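Elongation factor G (Thermus thermophilus, PDB 2DY1) binds GTP with magnesium and probably acts as a GTPase that drives the translocation step of protein synthesis. Local coordinates at residues M8-A13 with L267-L272. Sequence-based numbering, arbitrary orientation.
Sequences MIRTVA and LILEAL
R10 meets the C-terminal end of helix 261-271 through its guanidinium group, a clear case of an arginine supplying N-H donors where the last turn of a helix runs out of its own. R10 NH2 donates to L269 O at 2.8 Å, in the carbonyl plane and on a lone pair, although the oxygen lies 20° out of the guanidinium plane. R10 NE adds a weak bond to the same oxygen and stands 2.8 Å from L272 O, beyond the helix end. The bend of the side chain at its second torsion (chi2 -69°) brings NE and NH2 to the L269 carbonyl, while R10 CG packs 3.9 Å from L269 CD2, a methyl that lies over one guanidinium face.

Toward the nucleotide side, V12 CG2 rests against two neighbouring methyls, 3.8 Å from L272 CD1 and 4.0 Å from I268 CG2; at the other end, M8 CE touches L269 CB. A bond from R10 NH1 back to I9 O, 2.9 Å long and nearly in the guanidinium plane, limits the rotation of the head together with the L269 bonds. Further out, strand 74-80 flanks strand 9-16, and M130 of strand 129-134 backs I268 and L272.

Residues 267-271 cross strand 9-13, an inner strand of the P-loop GTPase sheet, at 103°. Carbonyls at the negative end of a helix probably offset the cost of burying the guanidinium charge.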
loop_
_atom_site.group_PDB
_atom_site.type_symbol
_atom_site.label_atom_id
_atom_site.label_comp_id
_atom_site.label_asym_id
_atom_site.label_seq_id
_atom_site.Cartn_x
_atom_site.Cartn_y
_atom_site.Cartn_z
ATOM N N MET A 8 21.073 -13.282 21.749
ATOM C CA MET A 8 20.330 -13.558 20.530
ATOM C C MET A 8 19.499 -12.335 20.176
ATOM O O MET A 8 19.046 -11.611 21.058
ATOM C CB MET A 8 19.389 -14.750 20.727
ATOM C CG MET A 8 20.065 -16.012 21.234
ATOM S SD MET A 8 18.931 -17.411 21.278
ATOM C CE MET A 8 17.891 -16.975 22.641
ATOM N N ILE A 9 19.326 -12.101 18.886
ATOM C CA ILE A 9 18.529 -10.969 18.422
ATOM C C ILE A 9 17.565 -11.477 17.361
ATOM O O ILE A 9 17.904 -12.375 16.596
ATOM C CB ILE A 9 19.419 -9.871 17.798
ATOM C CG1 ILE A 9 20.388 -9.342 18.862
ATOM C CG2 ILE A 9 18.540 -8.706 17.268
ATOM C CD1 ILE A 9 21.355 -8.325 18.337
ATOM N N ARG A 10 16.342 -10.939 17.348
ATOM C CA ARG A 10 15.341 -11.290 16.341
ATOM C C ARG A 10 14.688 -9.987 15.874
ATOM O O ARG A 10 14.549 -9.056 16.658
ATOM C CB ARG A 10 14.213 -12.154 16.916
ATOM C CG ARG A 10 14.627 -13.447 17.586
ATOM C CD ARG A 10 15.153 -14.442 16.585
ATOM N NE ARG A 10 15.482 -15.694 17.259
ATOM C CZ ARG A 10 16.695 -16.015 17.687
ATOM N NH1 ARG A 10 17.699 -15.168 17.519
ATOM N NH2 ARG A 10 16.908 -17.207 18.236
ATOM N N THR A 11 14.321 -9.919 14.602
ATOM C CA THR A 11 13.582 -8.768 14.071
ATOM C C THR A 11 12.280 -9.402 13.570
ATOM O O THR A 11 12.296 -10.268 12.687
ATOM C CB THR A 11 14.277 -8.084 12.893
ATOM O OG1 THR A 11 15.651 -7.832 13.234
ATOM C CG2 THR A 11 13.604 -6.732 12.618
ATOM N N VAL A 12 11.154 -8.907 14.070
ATOM C CA VAL A 12 9.863 -9.522 13.762
ATOM C C VAL A 12 8.808 -8.477 13.445
ATOM O O VAL A 12 8.697 -7.495 14.184
ATOM C CB VAL A 12 9.383 -10.346 15.005
ATOM C CG1 VAL A 12 8.021 -10.996 14.742
ATOM C CG2 VAL A 12 10.431 -11.421 15.369
ATOM N N ALA A 13 8.046 -8.681 12.362
ATOM C CA ALA A 13 6.951 -7.748 12.027
ATOM C C ALA A 13 5.668 -8.376 12.551
ATOM O O ALA A 13 5.396 -9.535 12.256
ATOM C CB ALA A 13 6.830 -7.567 10.533
ATOM N N LEU A 267 8.872 -17.983 22.915
ATOM C CA LEU A 267 8.631 -18.762 21.703
ATOM C C LEU A 267 9.191 -18.052 20.466
ATOM O O LEU A 267 9.676 -18.705 19.548
ATOM C CB LEU A 267 7.131 -19.052 21.546
ATOM C CG LEU A 267 6.686 -19.841 20.318
ATOM C CD1 LEU A 267 7.320 -21.232 20.329
ATOM C CD2 LEU A 267 5.165 -19.956 20.320
ATOM N N ILE A 268 9.117 -16.720 20.427
ATOM C CA ILE A 268 9.682 -15.977 19.303
ATOM C C ILE A 268 11.179 -16.282 19.218
ATOM O O ILE A 268 11.709 -16.564 18.128
ATOM C CB ILE A 268 9.448 -14.464 19.496
ATOM C CG1 ILE A 268 7.995 -14.141 19.139
ATOM C CG2 ILE A 268 10.418 -13.650 18.640
ATOM C CD1 ILE A 268 7.510 -12.749 19.618
ATOM N N LEU A 269 11.861 -16.233 20.360
ATOM C CA LEU A 269 13.295 -16.510 20.390
ATOM C C LEU A 269 13.581 -17.951 19.984
ATOM O O LEU A 269 14.496 -18.228 19.206
ATOM C CB LEU A 269 13.857 -16.225 21.793
ATOM C CG LEU A 269 13.852 -14.730 22.110
ATOM C CD1 LEU A 269 13.903 -14.534 23.621
ATOM C CD2 LEU A 269 15.043 -14.028 21.409
ATOM N N GLU A 270 12.774 -18.876 20.478
ATOM C CA GLU A 270 12.996 -20.279 20.162
ATOM C C GLU A 270 12.687 -20.696 18.727
ATOM O O GLU A 270 13.404 -21.505 18.130
ATOM C CB GLU A 270 12.164 -21.139 21.118
ATOM C CG GLU A 270 12.125 -22.612 20.757
ATOM C CD GLU A 270 11.184 -23.396 21.656
ATOM O OE1 GLU A 270 10.294 -22.768 22.278
ATOM O OE2 GLU A 270 11.322 -24.636 21.727
ATOM N N ALA A 271 11.622 -20.138 18.163
ATOM C CA ALA A 271 11.179 -20.513 16.830
ATOM C C ALA A 271 11.606 -19.710 15.614
ATOM O O ALA A 271 11.755 -20.267 14.533
ATOM C CB ALA A 271 9.647 -20.617 16.835
ATOM N N LEU A 272 11.786 -18.405 15.774
ATOM C CA LEU A 272 12.092 -17.563 14.635
ATOM C C LEU A 272 13.580 -17.399 14.428
ATOM O O LEU A 272 14.355 -17.488 15.371
ATOM C CB LEU A 272 11.370 -16.221 14.800
ATOM C CG LEU A 272 9.855 -16.433 14.988
ATOM C CD1 LEU A 272 9.191 -15.049 15.113
ATOM C CD2 LEU A 272 9.236 -17.203 13.822
#